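Local coordinates for SusD superfamily protein (Bacteroides thetaiotaomicron, PDB 3MCX) that is of unknown function but, as a SusD-family protein of the outer membrane, probably binds glycans at the cell surface for uptake, at residues N100-I105 against R120-A125; N29-L34 against I95-N100; A125-G130 against S181-A186. All coordinates share one frame; numbering follows the deposited sequence.

Contact 1 (N100-I105 against R120-A125)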
loop_
_atom_site.group_PDB
_atom_site.type_symbol
_atom_site.label_atom_id
_atom_site.label_comp_id
_atom_site.label_asym_id
_atom_site.label_seq_id
_atom_site.Cartn_x
_atom_site.Cartn_y
_atom_site.Cartn_z
ATOM N N ASN A 100 -13.396 -19.836 -2.132
ATOM C CA ASN A 100 -14.508 -20.573 -1.569
ATOM C C ASN A 100 -15.865 -19.853 -1.761
ATOM O O ASN A 100 -16.849 -20.455 -2.132
ATOM C CB ASN A 100 -14.260 -20.846 -0.079
ATOM C CG ASN A 100 -13.118 -21.853 0.147
ATOM O OD1 ASN A 100 -12.632 -22.500 -0.801
ATOM N ND2 ASN A 100 -12.681 -21.980 1.406
ATOM N N LEU A 101 -15.834 -18.533 -1.544
ATOM C CA LEU A 101 -17.044 -17.727 -1.679
ATOM C C LEU A 101 -17.497 -17.642 -3.143
ATOM O O LEU A 101 -18.659 -17.844 -3.423
ATOM C CB LEU A 101 -16.803 -16.325 -1.081
ATOM C CG LEU A 101 -17.979 -15.334 -1.161
ATOM C CD1 LEU A 101 -19.260 -15.866 -0.562
ATOM C CD2 LEU A 101 -17.547 -14.029 -0.494
ATOM N N ILE A 102 -16.552 -17.320 -4.029
ATOM C CA ILE A 102 -16.868 -17.270 -5.451
ATOM C C ILE A 102 -17.416 -18.596 -5.948
ATOM O O ILE A 102 -18.444 -18.657 -6.624
ATOM C CB ILE A 102 -15.658 -16.826 -6.296
ATOM C CG1 ILE A 102 -15.268 -15.363 -5.964
ATOM C CG2 ILE A 102 -15.966 -17.017 -7.796
ATOM C CD1 ILE A 102 -13.862 -14.930 -6.357
ATOM N N GLN A 103 -16.778 -19.696 -5.555
ATOM C CA GLN A 103 -17.259 -21.003 -5.955
ATOM C C GLN A 103 -18.659 -21.341 -5.404
ATOM O O GLN A 103 -19.483 -21.910 -6.083
ATOM C CB GLN A 103 -16.267 -22.113 -5.596
ATOM C CG GLN A 103 -16.738 -23.538 -5.991
ATOM C CD GLN A 103 -17.027 -23.771 -7.493
ATOM O OE1 GLN A 103 -16.440 -23.053 -8.346
ATOM N NE2 GLN A 103 -17.877 -24.750 -7.801
ATOM N N LYS A 104 -18.903 -20.980 -4.133
ATOM C CA LYS A 104 -20.216 -21.190 -3.547
ATOM C C LYS A 104 -21.300 -20.440 -4.340
ATOM O O LYS A 104 -22.357 -20.975 -4.617
ATOM C CB LYS A 104 -20.205 -20.759 -2.063
ATOM C CG LYS A 104 -21.430 -21.097 -1.271
ATOM C CD LYS A 104 -21.646 -22.617 -1.175
ATOM C CE LYS A 104 -22.920 -22.964 -0.378
ATOM N NZ LYS A 104 -23.330 -24.383 -0.535
ATOM N N ILE A 105 -21.007 -19.187 -4.676
ATOM C CA ILE A 105 -21.959 -18.395 -5.509
ATOM C C ILE A 105 -22.190 -19.058 -6.889
ATOM O O ILE A 105 -23.290 -19.222 -7.325
ATOM C CB ILE A 105 -21.496 -16.915 -5.637
ATOM C CG1 ILE A 105 -21.541 -16.186 -4.270
ATOM C CG2 ILE A 105 -22.351 -16.177 -6.705
ATOM C CD1 ILE A 105 -20.836 -14.857 -4.270
ATOM N N ARG A 120 -22.729 -8.743 -6.949
ATOM C CA ARG A 120 -21.945 -7.722 -6.263
ATOM C C ARG A 120 -20.956 -8.349 -5.281
ATOM O O ARG A 120 -19.784 -8.017 -5.242
ATOM C CB ARG A 120 -22.891 -6.765 -5.501
ATOM C CG ARG A 120 -22.126 -5.726 -4.721
ATOM C CD ARG A 120 -22.959 -4.872 -3.781
ATOM N NE ARG A 120 -23.729 -5.670 -2.832
ATOM C CZ ARG A 120 -23.253 -6.230 -1.717
ATOM N NH1 ARG A 120 -21.968 -6.133 -1.382
ATOM N NH2 ARG A 120 -24.094 -6.933 -0.943
ATOM N N ILE A 121 -21.469 -9.281 -4.475
ATOM C CA ILE A 121 -20.620 -9.994 -3.523
ATOM C C ILE A 121 -19.497 -10.726 -4.254
ATOM O O ILE A 121 -18.360 -10.646 -3.869
ATOM C CB ILE A 121 -21.438 -10.956 -2.676
ATOM C CG1 ILE A 121 -22.364 -10.148 -1.758
ATOM C CG2 ILE A 121 -20.530 -11.910 -1.869
ATOM C CD1 ILE A 121 -23.458 -10.970 -1.106
ATOM N N LYS A 122 -19.850 -11.398 -5.352
ATOM C CA LYS A 122 -18.823 -12.082 -6.164
ATOM C C LYS A 122 -17.777 -11.107 -6.697
ATOM O O LYS A 122 -16.572 -11.387 -6.672
ATOM C CB LYS A 122 -19.506 -12.778 -7.321
ATOM C CG LYS A 122 -18.588 -13.506 -8.303
ATOM C CD LYS A 122 -19.399 -14.053 -9.469
ATOM C CE LYS A 122 -18.517 -14.536 -10.565
ATOM N NZ LYS A 122 -19.349 -14.899 -11.749
ATOM N N SER A 123 -18.241 -9.962 -7.175
ATOM C CA SER A 123 -17.341 -8.972 -7.737
ATOM C C SER A 123 -16.385 -8.370 -6.715
ATOM O O SER A 123 -15.202 -8.166 -6.984
ATOM C CB SER A 123 -18.136 -7.861 -8.402
ATOM O OG SER A 123 -18.831 -8.389 -9.522
ATOM N N GLU A 124 -16.901 -8.052 -5.530
ATOM C CA GLU A 124 -16.038 -7.610 -4.454
ATOM C C GLU A 124 -14.996 -8.666 -4.054
ATOM O O GLU A 124 -13.827 -8.351 -3.843
ATOM C CB GLU A 124 -16.887 -7.183 -3.254
ATOM C CG GLU A 124 -17.719 -5.927 -3.543
ATOM C CD GLU A 124 -18.539 -5.450 -2.366
ATOM O OE1 GLU A 124 -18.031 -5.528 -1.226
ATOM O OE2 GLU A 124 -19.675 -4.984 -2.593
ATOM N N ALA A 125 -15.432 -9.923 -3.973
ATOM C CA ALA A 125 -14.492 -11.021 -3.724
ATOM C C ALA A 125 -13.402 -11.094 -4.817
ATOM O O ALA A 125 -12.247 -11.349 -4.525
ATOM C CB ALA A 125 -15.254 -12.357 -3.624
#
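I105 and L101 come down on I121 from the partner helix, each crossing its side chain at about a right angle, and both meet the same methyl. I121 CG2 lies 3.8 Å from I105 CD1 and 3.9 Å from L101 CD2, touched by two groups one helical turn apart. I105 puts its CD1 there because CG1 stands anti to the carbonyl carbon (chi1 -66°) and the chain runs on extended; the same methyl also rests against the start of the next residue, with I105 CD1 3.8 Å from K122 N. I102 works the other flank. Its extended CG1 branch lies over A125, with I102 CG1 3.8 Å from A125 CB, and its CD1 lies beside that methyl too, while L101 CD2 nears A125 CB from the I121 side. K122 joins mainly through the root of its chain: K122 CB is 3.9 Å from I105 CD1, and the extended remainder leads away to a salt bridge with E106. The segments run nearly antiparallel, their axes 9.4 Å apart at 152°. Helix 21-36 covers the L101 flank through L28 and I31. Since everything that crosses is carbon against carbon or against backbone, shape and burial do the work between 100-105 and 120-125, and the polar tie of the helix pair, K122 to E106, lies just beyond.

Contact 2 (N29-L34 against I95-N100)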
loop_
_atom_site.group_PDB
_atom_site.type_symbol
_atom_site.label_atom_id
_atom_site.label_comp_id
_atom_site.label_asym_id
_atom_site.label_seq_id
_atom_site.Cartn_x
_atom_site.Cartn_y
_atom_site.Cartn_z
ATOM N N ASN A 29 -17.826 -10.108 4.504
ATOM C CA ASN A 29 -17.390 -9.233 5.601
ATOM C C ASN A 29 -16.175 -9.820 6.295
ATOM O O ASN A 29 -15.272 -9.088 6.683
ATOM C CB ASN A 29 -18.501 -9.021 6.619
ATOM C CG ASN A 29 -19.666 -8.198 6.068
ATOM O OD1 ASN A 29 -19.546 -7.543 5.049
ATOM N ND2 ASN A 29 -20.756 -8.200 6.777
ATOM N N GLY A 30 -16.157 -11.135 6.459
ATOM C CA GLY A 30 -15.018 -11.814 7.047
ATOM C C GLY A 30 -13.727 -11.690 6.261
ATOM O O GLY A 30 -12.636 -11.613 6.817
ATOM N N ILE A 31 -13.823 -11.692 4.935
ATOM C CA ILE A 31 -12.669 -11.478 4.085
ATOM C C ILE A 31 -12.090 -10.060 4.288
ATOM O O ILE A 31 -10.889 -9.888 4.469
ATOM C CB ILE A 31 -13.067 -11.713 2.592
ATOM C CG1 ILE A 31 -13.329 -13.202 2.401
ATOM C CG2 ILE A 31 -12.013 -11.183 1.598
ATOM C CD1 ILE A 31 -14.003 -13.556 1.092
ATOM N N TYR A 32 -12.960 -9.047 4.280
ATOM C CA TYR A 32 -12.503 -7.689 4.542
ATOM C C TYR A 32 -11.874 -7.566 5.931
ATOM O O TYR A 32 -10.837 -6.919 6.073
ATOM C CB TYR A 32 -13.677 -6.735 4.457
ATOM C CG TYR A 32 -14.153 -6.431 3.038
ATOM C CD1 TYR A 32 -13.327 -5.799 2.146
ATOM C CD2 TYR A 32 -15.460 -6.674 2.664
ATOM C CE1 TYR A 32 -13.786 -5.451 0.843
ATOM C CE2 TYR A 32 -15.924 -6.331 1.393
ATOM C CZ TYR A 32 -15.074 -5.708 0.504
ATOM O OH TYR A 32 -15.505 -5.305 -0.745
ATOM N N ARG A 33 -12.464 -8.216 6.929
ATOM C CA ARG A 33 -11.956 -8.179 8.303
ATOM C C ARG A 33 -10.570 -8.816 8.364
ATOM O O ARG A 33 -9.663 -8.283 8.973
ATOM C CB ARG A 33 -12.902 -8.860 9.276
ATOM C CG ARG A 33 -12.552 -8.600 10.734
ATOM N N LEU A 34 -10.389 -9.959 7.699
ATOM C CA LEU A 34 -9.087 -10.614 7.660
ATOM C C LEU A 34 -8.047 -9.718 6.988
ATOM O O LEU A 34 -6.903 -9.589 7.450
ATOM C CB LEU A 34 -9.206 -11.959 6.913
ATOM C CG LEU A 34 -8.007 -12.895 6.967
ATOM C CD1 LEU A 34 -7.602 -13.232 8.417
ATOM C CD2 LEU A 34 -8.450 -14.201 6.278
ATOM N N ILE A 95 -7.060 -15.226 -0.056
ATOM C CA ILE A 95 -7.308 -15.733 -1.414
ATOM C C ILE A 95 -8.185 -16.989 -1.362
ATOM O O ILE A 95 -9.180 -17.116 -2.088
ATOM C CB ILE A 95 -5.980 -15.996 -2.146
ATOM C CG1 ILE A 95 -5.335 -14.658 -2.506
ATOM C CG2 ILE A 95 -6.223 -16.891 -3.380
ATOM C CD1 ILE A 95 -3.888 -14.751 -2.993
ATOM N N ARG A 96 -7.841 -17.885 -0.466
ATOM C CA ARG A 96 -8.616 -19.110 -0.319
ATOM C C ARG A 96 -10.074 -18.829 0.037
ATOM O O ARG A 96 -10.969 -19.440 -0.504
ATOM C CB ARG A 96 -7.927 -20.062 0.644
ATOM C CG ARG A 96 -6.598 -20.546 0.068
ATOM C CD ARG A 96 -5.855 -21.543 0.927
ATOM N NE ARG A 96 -6.030 -21.418 2.366
ATOM C CZ ARG A 96 -5.031 -21.077 3.157
ATOM N NH1 ARG A 96 -3.862 -20.857 2.600
ATOM N NH2 ARG A 96 -5.192 -20.970 4.429
ATOM N N GLN A 97 -10.296 -17.900 0.938
ATOM C CA GLN A 97 -11.658 -17.532 1.290
ATOM C C GLN A 97 -12.411 -16.908 0.114
ATOM O O GLN A 97 -13.582 -17.200 -0.095
ATOM C CB GLN A 97 -11.672 -16.614 2.508
ATOM C CG GLN A 97 -11.210 -17.346 3.782
ATOM C CD GLN A 97 -11.470 -16.560 5.056
ATOM O OE1 GLN A 97 -12.069 -15.492 5.036
ATOM N NE2 GLN A 97 -11.014 -17.117 6.183
ATOM N N THR A 98 -11.747 -16.047 -0.655
ATOM C CA THR A 98 -12.374 -15.511 -1.861
ATOM C C THR A 98 -12.751 -16.627 -2.841
ATOM O O THR A 98 -13.846 -16.605 -3.429
ATOM C CB THR A 98 -11.588 -14.421 -2.619
ATOM O OG1 THR A 98 -10.358 -14.926 -3.198
ATOM C CG2 THR A 98 -11.292 -13.207 -1.727
ATOM N N ASN A 99 -11.873 -17.620 -2.996
ATOM C CA ASN A 99 -12.160 -18.712 -3.903
ATOM C C ASN A 99 -13.331 -19.561 -3.441
ATOM O O ASN A 99 -14.193 -19.969 -4.226
ATOM C CB ASN A 99 -10.897 -19.564 -4.103
ATOM C CG ASN A 99 -9.918 -18.896 -5.049
ATOM O OD1 ASN A 99 -10.346 -18.241 -5.988
ATOM N ND2 ASN A 99 -8.620 -19.097 -4.839
ATOM N N ASN A 100 -13.396 -19.836 -2.132
ATOM C CA ASN A 100 -14.508 -20.573 -1.569
ATOM C C ASN A 100 -15.865 -19.853 -1.761
ATOM O O ASN A 100 -16.849 -20.455 -2.132
ATOM C CB ASN A 100 -14.260 -20.846 -0.079
ATOM C CG ASN A 100 -13.118 -21.853 0.147
ATOM O OD1 ASN A 100 -12.632 -22.500 -0.801
ATOM N ND2 ASN A 100 -12.681 -21.980 1.406
#
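Q97 is the first residue of 95-100 to meet the other helix, and I31 is what it meets: the two side chains slide past each other in opposite directions. I31 CG1 sits 3.8 Å from Q97 CB and 3.7 Å from Q97 OE1, so the extended glutamine chain lies alongside the isoleucine. At its far end the amide is crossed at about a right angle by L34, whose CD2 comes to 3.9 Å from Q97 NE2. One residue on, T98 offers both backbone and methyl. I31 CD1 reaches T98 N at 3.8 Å and T98 CG2 at 3.9 Å. That methyl can face I31 because the hydroxyl is turned back into its own helix (chi1 66°), where T98 OG1 donates a 2.7 Å hydrogen bond to I95 O, a carbonyl that also takes N99 N. With I31 cut back to an alanine, the space its CG1 and CD1 fill against Q97 and T98 would probably be left as a gap, and the glutamine chain would be freer to swing. Beyond T98, N99 turns away and its ND2 bonds the E157 carbonyl. I31 is further enclosed by M128 of helix 115-140. The segment axes approach to 10.0 Å at 170°, an antiparallel pairing of helices 21-36 and 81-106 consistent with the TPR-like helical framework of SusD-family proteins.

Contact 3 (A125-G130 against S181-A186)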
loop_
_atom_site.group_PDB
_atom_site.type_symbol
_atom_site.label_atom_id
_atom_site.label_comp_id
_atom_site.label_asym_id
_atom_site.label_seq_id
_atom_site.Cartn_x
_atom_site.Cartn_y
_atom_site.Cartn_z
ATOM N N ALA A 125 -15.432 -9.923 -3.973
ATOM C CA ALA A 125 -14.492 -11.021 -3.724
ATOM C C ALA A 125 -13.402 -11.094 -4.817
ATOM O O ALA A 125 -12.247 -11.349 -4.525
ATOM C CB ALA A 125 -15.254 -12.357 -3.624
ATOM N N LEU A 126 -13.796 -10.902 -6.070
ATOM C CA LEU A 126 -12.858 -10.917 -7.189
ATOM C C LEU A 126 -11.836 -9.824 -7.073
ATOM O O LEU A 126 -10.641 -10.061 -7.280
ATOM C CB LEU A 126 -13.600 -10.817 -8.544
ATOM C CG LEU A 126 -14.169 -12.119 -9.139
ATOM C CD1 LEU A 126 -15.116 -11.790 -10.306
ATOM C CD2 LEU A 126 -13.002 -13.086 -9.562
ATOM N N VAL A 127 -12.264 -8.623 -6.696
ATOM C CA VAL A 127 -11.309 -7.529 -6.528
ATOM C C VAL A 127 -10.348 -7.852 -5.377
ATOM O O VAL A 127 -9.138 -7.671 -5.487
ATOM C CB VAL A 127 -11.938 -6.125 -6.319
ATOM C CG1 VAL A 127 -10.810 -5.069 -6.224
ATOM C CG2 VAL A 127 -12.836 -5.762 -7.437
HETATM N N MSE A 128 -10.887 -8.369 -4.273
HETATM C CA MSE A 128 -10.023 -8.762 -3.169
HETATM C C MSE A 128 -9.057 -9.877 -3.568
HETATM O O MSE A 128 -7.917 -9.894 -3.125
HETATM C CB MSE A 128 -10.852 -9.169 -1.962
HETATM C CG MSE A 128 -10.040 -9.473 -0.733
HETATM SE SE MSE A 128 -8.867 -8.041 -0.118
HETATM C CE MSE A 128 -9.906 -6.486 -0.695
ATOM N N ARG A 129 -9.497 -10.824 -4.377
ATOM C CA ARG A 129 -8.579 -11.881 -4.854
ATOM C C ARG A 129 -7.442 -11.286 -5.695
ATOM O O ARG A 129 -6.280 -11.644 -5.546
ATOM C CB ARG A 129 -9.319 -12.929 -5.675
ATOM C CG ARG A 129 -8.527 -14.223 -5.862
ATOM C CD ARG A 129 -9.290 -15.295 -6.564
ATOM N NE ARG A 129 -9.564 -15.003 -7.963
ATOM C CZ ARG A 129 -10.330 -15.752 -8.735
ATOM N NH1 ARG A 129 -10.903 -16.824 -8.241
ATOM N NH2 ARG A 129 -10.523 -15.444 -10.025
ATOM N N GLY A 130 -7.795 -10.395 -6.596
ATOM C CA GLY A 130 -6.797 -9.743 -7.433
ATOM C C GLY A 130 -5.847 -8.871 -6.655
ATOM O O GLY A 130 -4.610 -8.928 -6.831
ATOM N N SER A 181 -7.203 -9.431 -14.695
ATOM C CA SER A 181 -8.418 -10.153 -15.033
ATOM C C SER A 181 -9.468 -10.065 -13.907
ATOM O O SER A 181 -10.655 -9.769 -14.146
ATOM C CB SER A 181 -8.069 -11.617 -15.302
ATOM O OG SER A 181 -9.203 -12.386 -15.656
ATOM N N ASP A 182 -9.049 -10.369 -12.692
ATOM C CA ASP A 182 -9.974 -10.360 -11.549
ATOM C C ASP A 182 -10.595 -8.986 -11.340
ATOM O O ASP A 182 -11.801 -8.852 -11.193
ATOM C CB ASP A 182 -9.279 -10.812 -10.279
ATOM C CG ASP A 182 -8.982 -12.309 -10.254
ATOM O OD1 ASP A 182 -9.405 -13.032 -11.160
ATOM O OD2 ASP A 182 -8.338 -12.743 -9.261
HETATM N N MSE A 183 -9.778 -7.953 -11.363
HETATM C CA MSE A 183 -10.306 -6.615 -11.088
HETATM C C MSE A 183 -11.181 -6.146 -12.233
HETATM O O MSE A 183 -12.238 -5.531 -11.986
HETATM C CB MSE A 183 -9.188 -5.635 -10.841
HETATM C CG MSE A 183 -8.303 -5.937 -9.649
HETATM SE SE MSE A 183 -7.126 -4.428 -9.294
HETATM C CE MSE A 183 -6.311 -5.147 -7.709
ATOM N N SER A 184 -10.773 -6.434 -13.467
ATOM C CA SER A 184 -11.533 -6.013 -14.642
ATOM C C SER A 184 -12.869 -6.746 -14.757
ATOM O O SER A 184 -13.906 -6.138 -15.085
ATOM C CB SER A 184 -10.706 -6.253 -15.920
ATOM O OG SER A 184 -9.481 -5.518 -15.856
ATOM N N ASN A 185 -12.844 -8.055 -14.527
ATOM C CA ASN A 185 -14.052 -8.887 -14.594
ATOM C C ASN A 185 -15.046 -8.519 -13.484
ATOM O O ASN A 185 -16.253 -8.725 -13.659
ATOM C CB ASN A 185 -13.711 -10.376 -14.539
ATOM C CG ASN A 185 -13.051 -10.880 -15.815
ATOM O OD1 ASN A 185 -13.342 -10.383 -16.892
ATOM N ND2 ASN A 185 -12.205 -11.912 -15.700
ATOM N N ALA A 186 -14.542 -7.966 -12.389
ATOM C CA ALA A 186 -15.377 -7.493 -11.284
ATOM C C ALA A 186 -16.177 -6.235 -11.605
ATOM O O ALA A 186 -17.257 -6.042 -11.077
ATOM C CB ALA A 186 -14.504 -7.215 -10.060
HETATM O O HOH W 1 -5.885 -13.234 -8.141
#
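D182 OD2 is gripped by two donors, R129 NE at 2.9 Å and a water at 2.7 Å. The second carboxylate oxygen takes its own share of the arginine, with R129 NH2 2.9 Å from D182 OD1, so the guanidinium holds the acid side-on through NE and one terminal nitrogen. Both N-H groups aim almost straight, at 175°, and the oxygens lie in the guanidinium plane. The carboxylate, however, is turned 44° against that plane and is met from above. R129 gets there by leaving the backbone with CG anti to N (chi1 -164°) and then bending at chi3. Its remaining nitrogen, NH1, bonds N99, while D182 OD1 also accepts from Q178; the buried charges are thus met by each other and by neighbouring amides. The water bonds R129 O as well, but weakly.

Around this bridge the helices close up. D182 CB lies 3.4 Å from L126 O, and G130 makes the approach possible: any CB on it would fall about 3.2 Å from D182 CB. A186 is the other tight point, its CB only 3.4 Å from V127 CG2, with L126 CB at its other contact. M183, a selenomethionine, extends past G130, bringing M183 CE to 3.9 Å from G130 C. The axes come within 7.6 Å, and the two helices run close to antiparallel. On the M183 side helix 201-214 continues the layer, with A204 against V127 and L207 and L208 against M183; on the R129 side helix 81-106 adds T98 and N99, so that helix 115-140 is sandwiched into the helical array.

Contacts 1 and 3 share helix 115-140 and A125, contacts 1 and 2 share helix 81-106 and N100, so the three form one continuous patch. The centre of contact 1 is about 9 Å from that of contact 2 and about 10 Å from that of contact 3. L101 CD2, 3.9 Å from I31 CD1, and Y32 OH, 2.6 Å from E124 OE1, tie contact 1 to contact 2; N99 OD1, 2.7 Å from R129 NH1, ties contact 2 to contact 3. Zinc sites lie nearest contact 3: the D182 side chain is about 12 Å from a bound zinc ion and about 9 Å from the side chain of E177, a zinc-binding residue with no metal bound in this chain.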